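Anaerobically-induced outer membrane porin OprE (Pseudomonas aeruginosa, PDB 4FRX) probably acts as a porin, forming a beta-barrel channel through which small solutes cross the bacterial outer membrane. Local coordinates at residues A[145-150]-A[195-200]; A[201-204]-A[208-211]. One frame throughout, in Å; residues are numbered along the deposited sequence.

Both contacts use strand 195-203 of the beta-barrel wall, at places whose centres lie about 18 Å apart. Contact 1 is partly buried and spans an intervening strand: one tyrosine on 195-200 reaches a glutamine on 145-150, and a single hydrogen bond carries the polar part of it. Contact 2 is a surface contact between the next-door strands of a hairpin, 201-204 and 208-211, where backbone bonds, polar side-chain pairs and apolar packing all take part. The alternation along strand 195-203 puts Tyr197 of contact 1 on the same side as Asp201 and Lys203 of contact 2, whereas Tyr202 projects from the other side and meets bound detergent.

Contact 1: residues A[145-150]-A[195-200]; sequences GGQVTS and FYYAGG
Tyr197 and Gln147 meet through their polar ends, in a hydrogen bond that Tyr197 OH donates to Gln147 OE1 over a short 2.5 Å. The hydroxyl does not come head-on to the amide: the C=O...donor angle is 117°, and the donor is tilted moderately from the carbonyl plane. Relative to the tyrosine ring, OE1 lies at the edge, in plane. Amide and ring planes are turned 80° apart, and the two side chains cross at about a right angle.

Van der Waals contact adds to this bond along the glutamine. Its chain is extended beyond CG, which brings its length past the hydroxyl, with Gln147 CG 3.4 Å and Gln147 CB 3.5 Å from Tyr197 OH. On the ring side, OE1 of Gln147 is also 3.5 Å from Tyr197 CE2. The tyrosine gets there by taking a first torsion of 62°, which sets CG between the backbone N and the carbonyl carbon, from which the ring extends across until its hydroxyl reaches the Gln147 amide.

The backbones themselves stay apart, the closest CA atoms, those of Gln147 and Tyr197, being 9.1 Å from each other. This is the spacing of next-but-one strands in an antiparallel beta-barrel wall: strand 156-167 runs between the two segments and pairs with both, and they therefore run in the same direction. The side-chain bond thus bridges over the middle strand on one face of the wall.

Apolar side chains line both partners. Gln147 rests on Val159 and Tyr197 on Leu163, both from the strand beneath. Leu124 touches both partners, while Leu128 and Val130 pack on Tyr197, which is buried.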
ATOM      1  N   GLY A 145       0.133   0.215  16.746  1.00 10.73           N
ATOM      2  CA  GLY A 145      -0.212   1.558  17.188  1.00 14.63           C
ATOM      3  C   GLY A 145      -1.576   1.636  17.834  1.00 12.80           C
ATOM      4  O   GLY A 145      -2.113   0.631  18.297  1.00 12.17           O
ATOM      5  N   GLY A 146      -2.144   2.840  17.863  1.00  9.53           N
ATOM      6  CA  GLY A 146      -3.475   3.047  18.417  1.00  6.53           C
ATOM      7  C   GLY A 146      -4.266   3.844  17.398  1.00 12.68           C
ATOM      8  O   GLY A 146      -3.701   4.700  16.730  1.00 12.92           O
ATOM      9  N   GLN A 147      -5.565   3.580  17.283  1.00 13.90           N
ATOM     10  CA  GLN A 147      -6.386   4.220  16.251  1.00 10.32           C
ATOM     11  C   GLN A 147      -7.859   4.312  16.644  1.00 16.01           C
ATOM     12  O   GLN A 147      -8.421   3.363  17.184  1.00 14.93           O
ATOM     13  CB  GLN A 147      -6.255   3.422  14.941  1.00  8.73           C
ATOM     14  CG  GLN A 147      -7.101   3.931  13.809  1.00 12.35           C
ATOM     15  CD  GLN A 147      -7.022   3.040  12.581  1.00 12.71           C
ATOM     16  OE1 GLN A 147      -6.190   3.256  11.705  1.00 16.82           O
ATOM     17  NE2 GLN A 147      -7.920   2.065  12.492  1.00 14.29           N
ATOM     18  N   VAL A 148      -8.487   5.450  16.361  1.00 13.00           N
ATOM     19  CA  VAL A 148      -9.934   5.573  16.501  1.00 11.77           C
ATOM     20  C   VAL A 148     -10.577   5.835  15.138  1.00 10.65           C
ATOM     21  O   VAL A 148     -10.079   6.627  14.352  1.00 11.61           O
ATOM     22  CB  VAL A 148     -10.335   6.682  17.508  1.00 19.68           C
ATOM     23  CG1 VAL A 148      -9.805   8.030  17.073  1.00 24.40           C
ATOM     24  CG2 VAL A 148     -11.847   6.739  17.669  1.00 15.15           C
ATOM     25  N   THR A 149     -11.668   5.138  14.848  1.00 10.40           N
ATOM     26  CA  THR A 149     -12.412   5.376  13.618  1.00 13.38           C
ATOM     27  C   THR A 149     -13.857   5.594  14.000  1.00 19.07           C
ATOM     28  O   THR A 149     -14.322   5.043  14.992  1.00 15.86           O
ATOM     29  CB  THR A 149     -12.346   4.165  12.663  1.00 15.19           C
ATOM     30  OG1 THR A 149     -12.982   3.042  13.283  1.00 27.80           O
ATOM     31  CG2 THR A 149     -10.896   3.796  12.364  1.00 10.52           C
ATOM     32  N   SER A 150     -14.580   6.383  13.216  1.00 16.47           N
ATOM     33  CA  SER A 150     -15.971   6.654  13.548  1.00 14.06           C
ATOM     34  C   SER A 150     -16.842   6.904  12.319  1.00 17.31           C
ATOM     35  O   SER A 150     -16.431   7.593  11.396  1.00 16.06           O
ATOM     36  CB  SER A 150     -16.043   7.858  14.494  1.00 16.77           C
ATOM     37  OG  SER A 150     -17.386   8.205  14.793  1.00 22.05           O
ATOM     38  N   PHE A 195       4.364   8.162  14.267  1.00 11.68           N
ATOM     39  CA  PHE A 195       3.656   8.605  13.064  1.00  7.87           C
ATOM     40  C   PHE A 195       2.210   8.901  13.437  1.00 14.35           C
ATOM     41  O   PHE A 195       1.490   8.013  13.890  1.00 12.47           O
ATOM     42  CB  PHE A 195       3.718   7.548  11.948  1.00 12.40           C
ATOM     43  CG  PHE A 195       2.904   7.910  10.720  1.00 13.24           C
ATOM     44  CD1 PHE A 195       3.406   8.789   9.767  1.00  5.40           C
ATOM     45  CD2 PHE A 195       1.637   7.368  10.522  1.00 10.58           C
ATOM     46  CE1 PHE A 195       2.644   9.143   8.635  1.00  5.71           C
ATOM     47  CE2 PHE A 195       0.884   7.700   9.396  1.00 10.52           C
ATOM     48  CZ  PHE A 195       1.396   8.595   8.451  1.00 11.61           C
ATOM     49  N   TYR A 196       1.790  10.149  13.240  1.00 12.34           N
ATOM     50  CA  TYR A 196       0.426  10.570  13.546  1.00  9.98           C
ATOM     51  C   TYR A 196      -0.340  10.769  12.271  1.00 10.32           C
ATOM     52  O   TYR A 196       0.210  11.274  11.294  1.00  9.83           O
ATOM     53  CB  TYR A 196       0.450  11.914  14.274  1.00 15.47           C
ATOM     54  CG  TYR A 196       1.353  11.935  15.466  1.00 18.66           C
ATOM     55  CD1 TYR A 196       0.973  11.333  16.651  1.00 21.96           C
ATOM     56  CD2 TYR A 196       2.595  12.565  15.412  1.00 18.11           C
ATOM     57  CE1 TYR A 196       1.801  11.356  17.759  1.00 34.35           C
ATOM     58  CE2 TYR A 196       3.428  12.585  16.507  1.00 32.22           C
ATOM     59  CZ  TYR A 196       3.029  11.985  17.679  1.00 33.83           C
ATOM     60  OH  TYR A 196       3.864  12.011  18.770  1.00 40.69           O
ATOM     61  N   TYR A 197      -1.618  10.393  12.279  1.00  5.90           N
ATOM     62  CA  TYR A 197      -2.441  10.542  11.101  1.00  6.74           C
ATOM     63  C   TYR A 197      -3.886  10.812  11.487  1.00  9.24           C
ATOM     64  O   TYR A 197      -4.327  10.437  12.564  1.00 10.64           O
ATOM     65  CB  TYR A 197      -2.331   9.325  10.175  1.00  5.63           C
ATOM     66  CG  TYR A 197      -2.797   8.004  10.784  1.00 10.03           C
ATOM     67  CD1 TYR A 197      -1.967   7.284  11.644  1.00 10.69           C
ATOM     68  CD2 TYR A 197      -4.052   7.477  10.484  1.00 14.88           C
ATOM     69  CE1 TYR A 197      -2.365   6.072  12.183  1.00  8.66           C
ATOM     70  CE2 TYR A 197      -4.472   6.259  11.028  1.00  9.48           C
ATOM     71  CZ  TYR A 197      -3.625   5.566  11.882  1.00  8.66           C
ATOM     72  OH  TYR A 197      -4.019   4.363  12.424  1.00 10.96           O
ATOM     73  N   ALA A 198      -4.600  11.480  10.597  1.00  8.98           N
ATOM     74  CA  ALA A 198      -5.992  11.825  10.812  1.00 10.56           C
ATOM     75  C   ALA A 198      -6.591  12.199   9.482  1.00  8.12           C
ATOM     76  O   ALA A 198      -5.914  12.750   8.626  1.00 12.78           O
ATOM     77  CB  ALA A 198      -6.120  12.999  11.793  1.00 12.79           C
ATOM     78  N   GLY A 199      -7.866  11.889   9.295  1.00 11.99           N
ATOM     79  CA  GLY A 199      -8.596  12.440   8.173  1.00 10.69           C
ATOM     80  C   GLY A 199      -9.952  11.804   8.006  1.00 10.13           C
ATOM     81  O   GLY A 199     -10.456  11.117   8.909  1.00 11.31           O
ATOM     82  N   GLY A 200     -10.558  12.021   6.850  1.00 10.03           N
ATOM     83  CA  GLY A 200     -11.873  11.471   6.629  1.00 17.90           C
ATOM     84  C   GLY A 200     -12.280  11.429   5.179  1.00 17.93           C
ATOM     85  O   GLY A 200     -11.653  12.064   4.326  1.00 10.30           O
TER

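Contact 2: residues A[201-204]-A[208-211]. With C8E ((hydroxyethyloxy)tri(ethyloxy)octane), chain C.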
ATOM      1  N   ASP A 201     -13.326  10.653   4.916  1.00  8.89           N
ATOM      2  CA  ASP A 201     -14.003  10.622   3.631  1.00 10.94           C
ATOM      3  C   ASP A 201     -15.372  11.216   3.872  1.00 16.79           C
ATOM      4  O   ASP A 201     -16.097  10.743   4.741  1.00 18.47           O
ATOM      5  CB  ASP A 201     -14.215   9.187   3.155  1.00 13.91           C
ATOM      6  CG  ASP A 201     -12.933   8.398   3.058  1.00 24.26           C
ATOM      7  OD1 ASP A 201     -11.851   9.004   2.925  1.00 20.92           O
ATOM      8  OD2 ASP A 201     -13.015   7.157   3.103  1.00 31.00           O
ATOM      9  N   TYR A 202     -15.734  12.238   3.109  1.00 13.07           N
ATOM     10  CA  TYR A 202     -17.090  12.788   3.161  1.00 13.40           C
ATOM     11  C   TYR A 202     -17.860  12.389   1.912  1.00 16.45           C
ATOM     12  O   TYR A 202     -17.446  12.696   0.795  1.00 14.70           O
ATOM     13  CB  TYR A 202     -17.062  14.310   3.250  1.00 11.98           C
ATOM     14  CG  TYR A 202     -18.441  14.935   3.236  1.00 16.14           C
ATOM     15  CD1 TYR A 202     -19.370  14.631   4.225  1.00 26.31           C
ATOM     16  CD2 TYR A 202     -18.815  15.827   2.242  1.00 24.94           C
ATOM     17  CE1 TYR A 202     -20.637  15.204   4.224  1.00 30.88           C
ATOM     18  CE2 TYR A 202     -20.087  16.406   2.232  1.00 24.00           C
ATOM     19  CZ  TYR A 202     -20.989  16.087   3.226  1.00 30.42           C
ATOM     20  OH  TYR A 202     -22.249  16.650   3.230  1.00 31.01           O
ATOM     21  N   LYS A 203     -18.976  11.696   2.108  1.00  9.27           N
ATOM     22  CA  LYS A 203     -19.855  11.318   1.010  1.00 10.04           C
ATOM     23  C   LYS A 203     -20.829  12.452   0.762  1.00 13.33           C
ATOM     24  O   LYS A 203     -21.735  12.669   1.556  1.00 18.11           O
ATOM     25  CB  LYS A 203     -20.666  10.076   1.392  1.00 13.89           C
ATOM     26  CG  LYS A 203     -21.264   9.366   0.207  1.00 21.77           C
ATOM     27  CD  LYS A 203     -20.140   8.886  -0.672  1.00 29.71           C
ATOM     28  CE  LYS A 203     -20.621   8.272  -1.977  1.00 32.36           C
ATOM     29  NZ  LYS A 203     -20.008   8.954  -3.159  1.00 15.53           N
ATOM     30  N   VAL A 204     -20.651  13.170  -0.338  1.00 13.50           N
ATOM     31  CA  VAL A 204     -21.511  14.306  -0.642  1.00 13.87           C
ATOM     32  C   VAL A 204     -22.883  13.816  -1.090  1.00 12.70           C
ATOM     33  O   VAL A 204     -23.910  14.338  -0.682  1.00 15.53           O
ATOM     34  CB  VAL A 204     -20.909  15.159  -1.767  1.00  9.35           C
ATOM     35  CG1 VAL A 204     -21.832  16.333  -2.102  1.00 16.90           C
ATOM     36  CG2 VAL A 204     -19.509  15.649  -1.376  1.00  4.58           C
ATOM     37  N   LEU A 208     -20.355  11.388  -5.502  1.00 10.79           N
ATOM     38  CA  LEU A 208     -19.198  12.219  -5.170  1.00 10.14           C
ATOM     39  C   LEU A 208     -18.741  12.030  -3.733  1.00 14.37           C
ATOM     40  O   LEU A 208     -19.542  12.108  -2.802  1.00 14.75           O
ATOM     41  CB  LEU A 208     -19.532  13.696  -5.403  1.00 15.64           C
ATOM     42  CG  LEU A 208     -18.429  14.736  -5.171  1.00 14.66           C
ATOM     43  CD1 LEU A 208     -17.217  14.477  -6.069  1.00 10.73           C
ATOM     44  CD2 LEU A 208     -18.970  16.135  -5.395  1.00  7.61           C
ATOM     45  N   THR A 209     -17.441  11.792  -3.570  1.00  8.85           N
ATOM     46  CA  THR A 209     -16.798  11.689  -2.271  1.00  9.34           C
ATOM     47  C   THR A 209     -15.603  12.629  -2.239  1.00 11.39           C
ATOM     48  O   THR A 209     -14.875  12.731  -3.216  1.00  8.56           O
ATOM     49  CB  THR A 209     -16.300  10.249  -2.021  1.00 19.08           C
ATOM     50  OG1 THR A 209     -17.430   9.384  -1.864  1.00 24.42           O
ATOM     51  CG2 THR A 209     -15.413  10.166  -0.756  1.00 14.92           C
ATOM     52  N   LEU A 210     -15.416  13.312  -1.119  1.00  6.09           N
ATOM     53  CA  LEU A 210     -14.244  14.159  -0.906  1.00  6.76           C
ATOM     54  C   LEU A 210     -13.401  13.548   0.219  1.00 13.50           C
ATOM     55  O   LEU A 210     -13.917  12.842   1.079  1.00 15.13           O
ATOM     56  CB  LEU A 210     -14.688  15.542  -0.475  1.00  6.15           C
ATOM     57  CG  LEU A 210     -15.739  16.187  -1.383  1.00  9.81           C
ATOM     58  CD1 LEU A 210     -16.105  17.538  -0.791  1.00  7.66           C
ATOM     59  CD2 LEU A 210     -15.192  16.330  -2.806  1.00 12.94           C
ATOM     60  N   GLN A 211     -12.116  13.857   0.237  1.00  7.17           N
ATOM     61  CA  GLN A 211     -11.233  13.310   1.248  1.00  7.93           C
ATOM     62  C   GLN A 211     -10.227  14.363   1.665  1.00 14.60           C
ATOM     63  O   GLN A 211      -9.784  15.160   0.844  1.00  8.14           O
ATOM     64  CB  GLN A 211     -10.447  12.160   0.659  1.00  7.53           C
ATOM     65  CG  GLN A 211     -11.225  10.889   0.377  1.00  9.06           C
ATOM     66  CD  GLN A 211     -10.320   9.838  -0.221  1.00 17.09           C
ATOM     67  OE1 GLN A 211      -9.707  10.064  -1.268  1.00 15.27           O
ATOM     68  NE2 GLN A 211     -10.197   8.698   0.455  1.00 17.63           N
TER
HETATM   69  C1  C8E C 501     -25.229  18.674   6.357  1.00 42.19           C
HETATM   70  C2  C8E C 501     -23.952  18.998   7.123  1.00 39.58           C
HETATM   71  C3  C8E C 501     -22.783  18.121   6.682  1.00 42.67           C
HETATM   72  C4  C8E C 501     -21.911  18.842   5.663  1.00 39.00           C
HETATM   73  C5  C8E C 501     -20.592  19.305   6.267  1.00 36.17           C
HETATM   74  C6  C8E C 501     -19.700  19.888   5.180  1.00 33.74           C
HETATM   75  C7  C8E C 501     -18.318  19.254   5.224  1.00 38.26           C
HETATM   76  C8  C8E C 501     -17.737  19.113   3.825  1.00 34.69           C
HETATM   77  O9  C8E C 501     -16.332  19.045   3.922  1.00 39.30           O
HETATM   78  C10 C8E C 501     -15.822  17.732   3.843  1.00 35.42           C
HETATM   79  C11 C8E C 501     -14.317  17.810   3.614  1.00 39.32           C
HETATM   80  O12 C8E C 501     -13.752  16.523   3.714  1.00 51.13           O
HETATM   81  C13 C8E C 501     -13.027  16.180   2.556  1.00 52.86           C
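Tyr202 and Leu210 form an antiparallel hydrogen-bonded pair, with Tyr202 N 2.8 Å from Leu210 O and the return bond from Leu210 N to Tyr202 O at 2.9 Å. Toward the turn, Val204 N donates to Leu208 O. Lys203 and Thr209 make a non-hydrogen-bonded pair, joined instead by side chains: the lysine chain bends at chi2 (62°) and again at its end, bringing Lys203 NZ within 2.9 Å of Thr209 OG1, with a weak bond to Leu208 O. Asp201 and Gln211, the next such pair, lie side by side, and Gln211 NE2 donates to Asp201 OD1 at 3.0 Å, in the plane of its own amide but from above the carboxylate, 50° out of that plane.

Tyr202 and Leu210 project from the other face. Val204 CG2 packs 3.8 Å from Leu210 CG and also touches Leu208, while Leu210 CD1 stands at the edge of the Tyr202 ring. Detergent carbon C8 lies over a face of that ring, and C13 is 3.5 Å from Leu210 CB.

Further out, Tyr213 OH is also hydrogen-bonded to Asp201 OD1, so this oxygen has two partners, and Phe156 meets the Tyr202 ring.

Detergent on the Tyr202 and Leu210 face, with charged and amide groups on the reverse, is consistent with a barrel wall that turns Tyr202 to the membrane and Asp201 and Lys203 to the interior.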